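Side-chain contacts in phosphoacetylglucosamine mutase (Aspergillus lentulus, PDB 5O9X), which probably interconverts the 6-phosphate and 1-phosphate of N-acetylglucosamine by phosphoryl transfer through a sugar bisphosphate: residues 27-32 against 503-508; 31-36 against 68-73. The protein carries 1 engineered substitution. All blocks are in the same frame, centred on the assembly; numbering follows the deposited sequence.

How the contacts relate
From the N terminus, the chain passes helix 4-14 and enters residues 27-36, from which both contacts start; they share Gly-31 and Phe-32. Contact 2 closes the shorter loop: 31-36, at the edge strand of the first mixed sheet, meets 68-73, the loop between strands 61-66 and 75-81. Contact 1 closes a far longer one, with 470 residues between 27-32 and 503-508, and so joins the first domain to the end of the C-terminal domain's edge strand. The second segment of contact 2 lies inside that span. Centres about 12 Å apart, the contacts hold opposite ends of one G16: contact 1 its 6-phosphate, contact 2 its 1-phosphate.

Contact 1 (27-32 against 503-508); sequences YGTAGF and FARASG. With G16 (1,6-di-O-phosphono-alpha-D-glucopyranose), chain B.
The phosphate-binding loop of the C-terminal domain, at the end of strand 501-506, meets the first domain here through Gly-508 and Thr-29, and the two sides share the 6-phosphate of G16. One direct hydrogen bond ties the backbones: Thr-29 N donates to Gly-508 O (2.9 Å, 163° at the hydrogen), approaching from above the carbonyl plane, 42° out of it. Beside it the CA of Gly-28 lies 3.3 Å from Gly-508 O, a CA-H...O contact where the two backbones come nearest, the CA atoms of Gly-28 and Gly-508 being 4.2 Å apart.

Most of the remaining linkage runs through phosphate oxygens. Three donors converge on O3P of G16: Thr-29 OG1 at 2.6 Å, Gly-508 N at 2.8 Å and Arg-505 NH2 at 2.9 Å. The hydroxyl of Thr-29 stands anti to its carbonyl carbon (chi1 -61°), which aims it at the phosphate, while CG2 is left against the sugar. Arg-505 presents the edge of its guanidinium, with the phosphorus near its plane, and NH1 reaches O1P of G16 at 2.8 Å; the paired bonds set the turn of the guanidinium against the phosphate. Glu-477, salt-bridged to NE, and Tyr-339, hydrogen-bonded to NH1, help to position the arginine. Ser-507 OG donates to O2P of G16 at 2.6 Å and is itself bonded to the backbone N of Thr-509 and of Glu-510, so each terminal phosphate oxygen has a protein donor. Such a cluster of donors would be expected to stabilise the phosphate charge.

A water also bridges the two backbones: it accepts from Ala-30 N and donates to Gly-31 O and to Gly-508 O.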
ATOM      1  N   TYR A  27       9.516 -11.904  -7.876  1.00 29.35           N
ATOM      2  CA  TYR A  27       8.261 -11.407  -7.296  1.00 26.67           C
ATOM      3  C   TYR A  27       8.391  -9.941  -6.743  1.00 25.59           C
ATOM      4  O   TYR A  27       7.458  -9.139  -6.843  1.00 27.99           O
ATOM      5  CB  TYR A  27       7.769 -12.385  -6.229  1.00 25.98           C
ATOM      6  CG  TYR A  27       6.328 -12.202  -5.844  1.00 28.46           C
ATOM      7  CD1 TYR A  27       5.298 -12.840  -6.582  1.00 28.90           C
ATOM      8  CD2 TYR A  27       5.976 -11.414  -4.731  1.00 29.50           C
ATOM      9  CE1 TYR A  27       3.985 -12.684  -6.210  1.00 36.82           C
ATOM     10  CE2 TYR A  27       4.635 -11.280  -4.327  1.00 32.87           C
ATOM     11  CZ  TYR A  27       3.654 -11.903  -5.074  1.00 35.18           C
ATOM     12  OH  TYR A  27       2.306 -11.777  -4.767  1.00 40.97           O
ATOM     13  N   GLY A  28       9.544  -9.594  -6.197  1.00 24.13           N
ATOM     14  CA  GLY A  28       9.790  -8.180  -5.807  1.00 22.50           C
ATOM     15  C   GLY A  28       9.032  -7.829  -4.527  1.00 23.34           C
ATOM     16  O   GLY A  28       8.545  -8.703  -3.776  1.00 21.77           O
ATOM     17  N   THR A  29       8.913  -6.548  -4.288  1.00 18.32           N
ATOM     18  CA  THR A  29       8.330  -6.055  -3.040  1.00 17.70           C
ATOM     19  C   THR A  29       6.835  -6.386  -2.979  1.00 21.38           C
ATOM     20  O   THR A  29       6.307  -6.709  -1.874  1.00 20.29           O
ATOM     21  CB  THR A  29       8.541  -4.526  -3.012  1.00 16.63           C
ATOM     22  OG1 THR A  29       9.946  -4.255  -3.043  1.00 18.25           O
ATOM     23  CG2 THR A  29       8.005  -3.901  -1.713  1.00 17.86           C
ATOM     24  N   ALA A  30       6.140  -6.179  -4.112  1.00 22.17           N
ATOM     25  CA  ALA A  30       4.647  -6.284  -4.168  1.00 22.15           C
ATOM     26  C   ALA A  30       4.094  -7.169  -5.310  1.00 22.50           C
ATOM     27  O   ALA A  30       2.914  -7.073  -5.617  1.00 27.38           O
ATOM     28  CB  ALA A  30       4.026  -4.868  -4.276  1.00 23.89           C
ATOM     29  N   GLY A  31       4.897  -7.975  -5.952  1.00 19.21           N
ATOM     30  CA  GLY A  31       4.359  -8.815  -7.048  1.00 20.15           C
ATOM     31  C   GLY A  31       5.122  -8.466  -8.306  1.00 20.54           C
ATOM     32  O   GLY A  31       5.787  -7.410  -8.346  1.00 23.98           O
ATOM     33  N   PHE A  32       5.027  -9.299  -9.343  1.00 18.36           N
ATOM     34  CA  PHE A  32       5.750  -9.072 -10.563  1.00 19.00           C
ATOM     35  C   PHE A  32       5.364  -7.698 -11.134  1.00 19.46           C
ATOM     36  O   PHE A  32       4.174  -7.349 -11.147  1.00 18.07           O
ATOM     37  CB  PHE A  32       5.400 -10.146 -11.588  1.00 20.48           C
ATOM     38  CG  PHE A  32       5.728 -11.555 -11.113  1.00 22.56           C
ATOM     39  CD1 PHE A  32       7.060 -11.998 -11.048  1.00 23.25           C
ATOM     40  CD2 PHE A  32       4.697 -12.409 -10.711  1.00 25.17           C
ATOM     41  CE1 PHE A  32       7.343 -13.279 -10.564  1.00 24.32           C
ATOM     42  CE2 PHE A  32       4.976 -13.711 -10.246  1.00 26.89           C
ATOM     43  CZ  PHE A  32       6.308 -14.141 -10.199  1.00 26.90           C
ATOM     44  N   PHE A 503      20.793   5.415   4.048  1.00 14.16           N
ATOM     45  CA  PHE A 503      20.915   3.999   3.705  1.00 14.15           C
ATOM     46  C   PHE A 503      20.562   3.811   2.215  1.00 14.69           C
ATOM     47  O   PHE A 503      19.829   4.595   1.669  1.00 15.94           O
ATOM     48  CB  PHE A 503      20.074   3.068   4.556  1.00 13.12           C
ATOM     49  CG  PHE A 503      18.588   3.239   4.344  1.00 14.56           C
ATOM     50  CD1 PHE A 503      17.888   4.387   4.909  1.00 13.11           C
ATOM     51  CD2 PHE A 503      17.851   2.250   3.690  1.00 14.92           C
ATOM     52  CE1 PHE A 503      16.490   4.540   4.703  1.00 14.34           C
ATOM     53  CE2 PHE A 503      16.444   2.425   3.493  1.00 14.60           C
ATOM     54  CZ  PHE A 503      15.793   3.585   3.953  1.00 14.68           C
ATOM     55  N   ALA A 504      21.112   2.760   1.610  1.00 14.45           N
ATOM     56  CA  ALA A 504      20.856   2.416   0.204  1.00 13.02           C
ATOM     57  C   ALA A 504      20.322   0.974   0.110  1.00 15.20           C
ATOM     58  O   ALA A 504      20.823   0.062   0.802  1.00 13.06           O
ATOM     59  CB  ALA A 504      22.182   2.531  -0.616  1.00 13.65           C
ATOM     60  N   ARG A 505      19.371   0.704  -0.813  1.00 14.46           N
ATOM     61  CA  ARG A 505      18.885  -0.677  -0.948  1.00 15.08           C
ATOM     62  C   ARG A 505      18.271  -0.752  -2.343  1.00 15.91           C
ATOM     63  O   ARG A 505      17.793   0.274  -2.903  1.00 13.72           O
ATOM     64  CB  ARG A 505      17.804  -1.082   0.055  1.00 15.22           C
ATOM     65  CG  ARG A 505      16.654  -0.046   0.182  1.00 17.02           C
ATOM     66  CD  ARG A 505      15.495  -0.550   1.087  1.00 16.99           C
ATOM     67  NE  ARG A 505      14.645  -1.539   0.398  1.00 15.68           N
ATOM     68  CZ  ARG A 505      13.698  -1.241  -0.523  1.00 16.57           C
ATOM     69  NH1 ARG A 505      13.487   0.012  -0.967  1.00 14.98           N
ATOM     70  NH2 ARG A 505      12.970  -2.219  -1.035  1.00 15.67           N
ATOM     71  N   ALA A 506      18.302  -1.959  -2.881  1.00 15.55           N
ATOM     72  CA  ALA A 506      17.696  -2.263  -4.211  1.00 16.91           C
ATOM     73  C   ALA A 506      16.180  -2.117  -4.061  1.00 15.79           C
ATOM     74  O   ALA A 506      15.555  -2.548  -3.044  1.00 15.53           O
ATOM     75  CB  ALA A 506      18.019  -3.726  -4.609  1.00 16.10           C
ATOM     76  N   SER A 507      15.582  -1.447  -5.055  1.00 16.67           N
ATOM     77  CA  SER A 507      14.135  -1.453  -5.187  1.00 15.54           C
ATOM     78  C   SER A 507      13.687  -2.845  -5.636  1.00 16.53           C
ATOM     79  O   SER A 507      14.392  -3.489  -6.455  1.00 16.82           O
ATOM     80  CB  SER A 507      13.733  -0.386  -6.267  1.00 14.04           C
ATOM     81  OG  SER A 507      12.343  -0.533  -6.590  1.00 16.35           O
ATOM     82  N   GLY A 508      12.505  -3.264  -5.155  1.00 17.79           N
ATOM     83  CA  GLY A 508      11.781  -4.472  -5.624  1.00 17.49           C
ATOM     84  C   GLY A 508      10.591  -4.139  -6.461  1.00 16.87           C
ATOM     85  O   GLY A 508       9.716  -5.040  -6.690  1.00 15.78           O
TER
HETATM   86  C1  G16 B 601       5.035  -0.942  -3.374  1.00 19.76           C
HETATM   87  C2  G16 B 601       4.833  -1.613  -2.019  1.00 27.33           C
HETATM   88  C3  G16 B 601       5.275  -0.648  -0.873  1.00 24.16           C
HETATM   89  C4  G16 B 601       6.699  -0.139  -1.005  1.00 22.73           C
HETATM   90  C5  G16 B 601       6.835   0.524  -2.369  1.00 22.52           C
HETATM   91  C6  G16 B 601       8.255   0.829  -2.786  1.00 20.51           C
HETATM   92  O1  G16 B 601       4.196   0.215  -3.448  1.00 20.16           O
HETATM   93  O2  G16 B 601       3.471  -2.090  -1.794  1.00 31.53           O
HETATM   94  O3  G16 B 601       5.019  -1.292   0.311  1.00 27.54           O
HETATM   95  O4  G16 B 601       7.103   0.880   0.011  1.00 22.37           O
HETATM   96  O5  G16 B 601       6.460  -0.376  -3.440  1.00 20.78           O
HETATM   97  O6  G16 B 601       8.994  -0.475  -2.814  1.00 16.99           O
HETATM   98  P   G16 B 601      10.529  -0.484  -3.336  1.00 16.36           P
HETATM   99  O1P G16 B 601      11.320   0.599  -2.566  1.00 15.51           O
HETATM  100  O2P G16 B 601      10.520  -0.111  -4.837  1.00 16.18           O
HETATM  101  O3P G16 B 601      11.072  -1.923  -3.203  1.00 18.19           O
HETATM  102  P'  G16 B 601       3.040   0.403  -4.593  1.00 18.22           P
HETATM  103  O1X G16 B 601       2.430  -0.995  -4.884  1.00 17.73           O
HETATM  104  O2X G16 B 601       3.767   0.846  -5.903  1.00 17.83           O
HETATM  105  O3X G16 B 601       2.142   1.514  -4.169  1.00 18.11           O
HETATM  106  O   HOH W   1       6.903  -5.526  -6.744  1.00 18.30           O

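Contact 2 (31-36 against 68-73); sequences GFRMKA and AAHNPA. Unlike the reference sequence in segment 31-36: Lys-35 (reference Arg). Engineered in segment 68-73: Ala-69 (natural residue Ser). With G16 (1,6-di-O-phosphono-alpha-D-glucopyranose), chain B.
Arg-33, projecting from strand 32-35, contributes the bulk of the buried surface as it lies over the loop 68-73, chiefly against Ala-68 and Asn-71. With CG anti to the backbone N (chi1 -163°) and a bend at chi3, the side chain passes Ala-68, whose CB is 3.6 Å from Arg-33 CG, and brings the guanidinium over the type II' turn 68-71. One guanidinium face rests on Ala-68 O, but that carbonyl is bonded to Asn-71 N and makes no hydrogen bond to the arginine.

Asn-71 crosses Arg-33 with its amide plane turned 81° from the guanidinium, and Arg-33 NH1 donates to Asn-71 OD1 (3.1 Å, 154°) from above the carbonyl plane. Asn-71 ND2 is bonded to Asp-75 and to Thr-509 O, which fixes the amide that steadies the arginine.

The far edge of the guanidinium takes the 1-phosphate of G16: NH2 of Arg-33 to O1X at 2.7 Å, NH1 to O2X at 2.8 Å. G16 O2X also accepts from His-70 ND1 at 2.7 Å, near the ring plane, and weakly from His-70 N. Engineered Ala-69, natively a serine, has its CB 3.1 Å from G16 O2X. That places this phosphate beside the position that in the natural enzyme is probably the phosphorylated serine of the family, consistent with an arginine and a histidine that hold it for transfer.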
ATOM      1  N   GLY A  31       4.897  -7.975  -5.952  1.00 19.21           N
ATOM      2  CA  GLY A  31       4.359  -8.815  -7.048  1.00 20.15           C
ATOM      3  C   GLY A  31       5.122  -8.466  -8.306  1.00 20.54           C
ATOM      4  O   GLY A  31       5.787  -7.410  -8.346  1.00 23.98           O
ATOM      5  N   PHE A  32       5.027  -9.299  -9.343  1.00 18.36           N
ATOM      6  CA  PHE A  32       5.750  -9.072 -10.563  1.00 19.00           C
ATOM      7  C   PHE A  32       5.364  -7.698 -11.134  1.00 19.46           C
ATOM      8  O   PHE A  32       4.174  -7.349 -11.147  1.00 18.07           O
ATOM      9  CB  PHE A  32       5.400 -10.146 -11.588  1.00 20.48           C
ATOM     10  CG  PHE A  32       5.728 -11.555 -11.113  1.00 22.56           C
ATOM     11  CD1 PHE A  32       7.060 -11.998 -11.048  1.00 23.25           C
ATOM     12  CD2 PHE A  32       4.697 -12.409 -10.711  1.00 25.17           C
ATOM     13  CE1 PHE A  32       7.343 -13.279 -10.564  1.00 24.32           C
ATOM     14  CE2 PHE A  32       4.976 -13.711 -10.246  1.00 26.89           C
ATOM     15  CZ  PHE A  32       6.308 -14.141 -10.199  1.00 26.90           C
ATOM     16  N   ARG A  33       6.367  -6.955 -11.570  1.00 19.35           N
ATOM     17  CA  ARG A  33       6.156  -5.627 -12.092  1.00 21.30           C
ATOM     18  C   ARG A  33       7.275  -5.274 -13.063  1.00 20.36           C
ATOM     19  O   ARG A  33       8.451  -5.431 -12.739  1.00 22.64           O
ATOM     20  CB  ARG A  33       6.185  -4.648 -10.885  1.00 21.18           C
ATOM     21  CG  ARG A  33       5.578  -3.320 -11.262  1.00 22.93           C
ATOM     22  CD  ARG A  33       5.458  -2.492  -9.986  1.00 20.46           C
ATOM     23  NE  ARG A  33       4.434  -2.931  -9.032  1.00 19.85           N
ATOM     24  CZ  ARG A  33       4.148  -2.170  -7.918  1.00 19.00           C
ATOM     25  NH1 ARG A  33       4.719  -0.935  -7.777  1.00 15.57           N
ATOM     26  NH2 ARG A  33       3.208  -2.531  -7.027  1.00 17.11           N
ATOM     27  N   MET A  34       6.937  -4.782 -14.239  1.00 20.45           N
ATOM     28  CA  MET A  34       7.927  -4.560 -15.268  1.00 21.93           C
ATOM     29  C   MET A  34       7.281  -3.846 -16.435  1.00 23.62           C
ATOM     30  O   MET A  34       6.052  -3.615 -16.408  1.00 19.92           O
ATOM     31  CB  MET A  34       8.494  -5.918 -15.751  1.00 19.97           C
ATOM     32  CG  MET A  34       7.456  -6.783 -16.431  1.00 23.61           C
ATOM     33  SD  MET A  34       7.882  -8.539 -16.395  1.00 26.32           S
ATOM     34  CE  MET A  34       7.700  -9.071 -14.690  1.00 23.89           C
ATOM     35  N   LYS A  35       8.077  -3.551 -17.479  1.00 21.68           N
ATOM     36  CA  LYS A  35       7.504  -2.984 -18.707  1.00 23.37           C
ATOM     37  C   LYS A  35       6.426  -3.939 -19.231  1.00 21.28           C
ATOM     38  O   LYS A  35       6.637  -5.158 -19.285  1.00 19.60           O
ATOM     39  CB  LYS A  35       8.576  -2.608 -19.781  1.00 26.97           C
ATOM     40  CG  LYS A  35       8.082  -1.550 -20.744  1.00 30.89           C
ATOM     41  CD  LYS A  35       9.188  -1.106 -21.692  1.00 36.79           C
ATOM     42  CE  LYS A  35       8.621  -0.569 -23.009  1.00 39.37           C
ATOM     43  NZ  LYS A  35       9.684   0.292 -23.619  1.00 46.66           N
ATOM     44  N   ALA A  36       5.274  -3.373 -19.621  1.00 18.84           N
ATOM     45  CA  ALA A  36       4.051  -4.174 -19.865  1.00 20.17           C
ATOM     46  C   ALA A  36       4.243  -5.132 -21.031  1.00 21.19           C
ATOM     47  O   ALA A  36       3.599  -6.185 -21.060  1.00 20.93           O
ATOM     48  CB  ALA A  36       2.853  -3.287 -20.121  1.00 21.33           C
ATOM     49  N   ALA A  68       0.592  -1.728 -11.895  1.00 17.77           N
ATOM     50  CA  ALA A  68       1.932  -1.369 -11.396  1.00 17.00           C
ATOM     51  C   ALA A  68       1.899  -0.139 -10.440  1.00 18.25           C
ATOM     52  O   ALA A  68       2.963   0.412 -10.144  1.00 16.66           O
ATOM     53  CB  ALA A  68       2.933  -1.185 -12.547  1.00 15.13           C
ATOM     54  N   ALA A  69       0.693   0.252  -9.943  1.00 19.81           N
ATOM     55  CA  ALA A  69       0.573   1.166  -8.721  1.00 18.89           C
ATOM     56  C   ALA A  69       1.278   2.535  -8.904  1.00 20.41           C
ATOM     57  O   ALA A  69       0.828   3.306  -9.750  1.00 20.08           O
ATOM     58  CB  ALA A  69       1.121   0.425  -7.516  1.00 21.06           C
ATOM     59  N   HIS A  70       2.418   2.826  -8.216  1.00 18.36           N
ATOM     60  CA  HIS A  70       3.095   4.123  -8.350  1.00 16.42           C
ATOM     61  C   HIS A  70       3.954   4.225  -9.627  1.00 17.32           C
ATOM     62  O   HIS A  70       4.401   5.349  -9.993  1.00 19.56           O
ATOM     63  CB  HIS A  70       4.068   4.395  -7.131  1.00 17.57           C
ATOM     64  CG  HIS A  70       5.409   3.765  -7.269  1.00 17.74           C
ATOM     65  ND1 HIS A  70       5.661   2.462  -6.848  1.00 19.16           N
ATOM     66  CD2 HIS A  70       6.576   4.226  -7.788  1.00 16.85           C
ATOM     67  CE1 HIS A  70       6.929   2.164  -7.094  1.00 19.14           C
ATOM     68  NE2 HIS A  70       7.499   3.220  -7.664  1.00 17.13           N
ATOM     69  N   ASN A  71       4.233   3.077 -10.266  1.00 17.68           N
ATOM     70  CA  ASN A  71       5.136   3.043 -11.469  1.00 16.03           C
ATOM     71  C   ASN A  71       4.661   3.891 -12.676  1.00 17.07           C
ATOM     72  O   ASN A  71       3.444   4.155 -12.844  1.00 17.08           O
ATOM     73  CB  ASN A  71       5.412   1.614 -11.970  1.00 15.33           C
ATOM     74  CG  ASN A  71       6.304   0.815 -10.987  1.00 16.46           C
ATOM     75  OD1 ASN A  71       6.132   0.902  -9.776  1.00 16.08           O
ATOM     76  ND2 ASN A  71       7.220   0.015 -11.537  1.00 16.50           N
ATOM     77  N   PRO A  72       5.629   4.256 -13.537  1.00 18.25           N
ATOM     78  CA  PRO A  72       5.227   5.034 -14.736  1.00 17.80           C
ATOM     79  C   PRO A  72       4.246   4.179 -15.588  1.00 15.65           C
ATOM     80  O   PRO A  72       4.185   2.919 -15.457  1.00 16.74           O
ATOM     81  CB  PRO A  72       6.586   5.259 -15.489  1.00 17.28           C
ATOM     82  CG  PRO A  72       7.639   5.217 -14.344  1.00 19.27           C
ATOM     83  CD  PRO A  72       7.134   4.082 -13.456  1.00 18.20           C
ATOM     84  N   ALA A  73       3.459   4.873 -16.414  1.00 15.64           N
ATOM     85  CA  ALA A  73       2.378   4.286 -17.243  1.00 15.29           C
ATOM     86  C   ALA A  73       2.815   3.109 -18.115  1.00 17.91           C
ATOM     87  O   ALA A  73       1.958   2.247 -18.376  1.00 20.65           O
ATOM     88  CB  ALA A  73       1.758   5.391 -18.148  1.00 15.99           C
TER
HETATM   89  C1  G16 B 601       5.035  -0.942  -3.374  1.00 19.76           C
HETATM   90  C2  G16 B 601       4.833  -1.613  -2.019  1.00 27.33           C
HETATM   91  C3  G16 B 601       5.275  -0.648  -0.873  1.00 24.16           C
HETATM   92  C4  G16 B 601       6.699  -0.139  -1.005  1.00 22.73           C
HETATM   93  C5  G16 B 601       6.835   0.524  -2.369  1.00 22.52           C
HETATM   94  C6  G16 B 601       8.255   0.829  -2.786  1.00 20.51           C
HETATM   95  O1  G16 B 601       4.196   0.215  -3.448  1.00 20.16           O
HETATM   96  O2  G16 B 601       3.471  -2.090  -1.794  1.00 31.53           O
HETATM   97  O3  G16 B 601       5.019  -1.292   0.311  1.00 27.54           O
HETATM   98  O4  G16 B 601       7.103   0.880   0.011  1.00 22.37           O
HETATM   99  O5  G16 B 601       6.460  -0.376  -3.440  1.00 20.78           O
HETATM  100  O6  G16 B 601       8.994  -0.475  -2.814  1.00 16.99           O
HETATM  101  P   G16 B 601      10.529  -0.484  -3.336  1.00 16.36           P
HETATM  102  O1P G16 B 601      11.320   0.599  -2.566  1.00 15.51           O
HETATM  103  O2P G16 B 601      10.520  -0.111  -4.837  1.00 16.18           O
HETATM  104  O3P G16 B 601      11.072  -1.923  -3.203  1.00 18.19           O
HETATM  105  P'  G16 B 601       3.040   0.403  -4.593  1.00 18.22           P
HETATM  106  O1X G16 B 601       2.430  -0.995  -4.884  1.00 17.73           O
HETATM  107  O2X G16 B 601       3.767   0.846  -5.903  1.00 17.83           O
HETATM  108  O3X G16 B 601       2.142   1.514  -4.169  1.00 18.11           O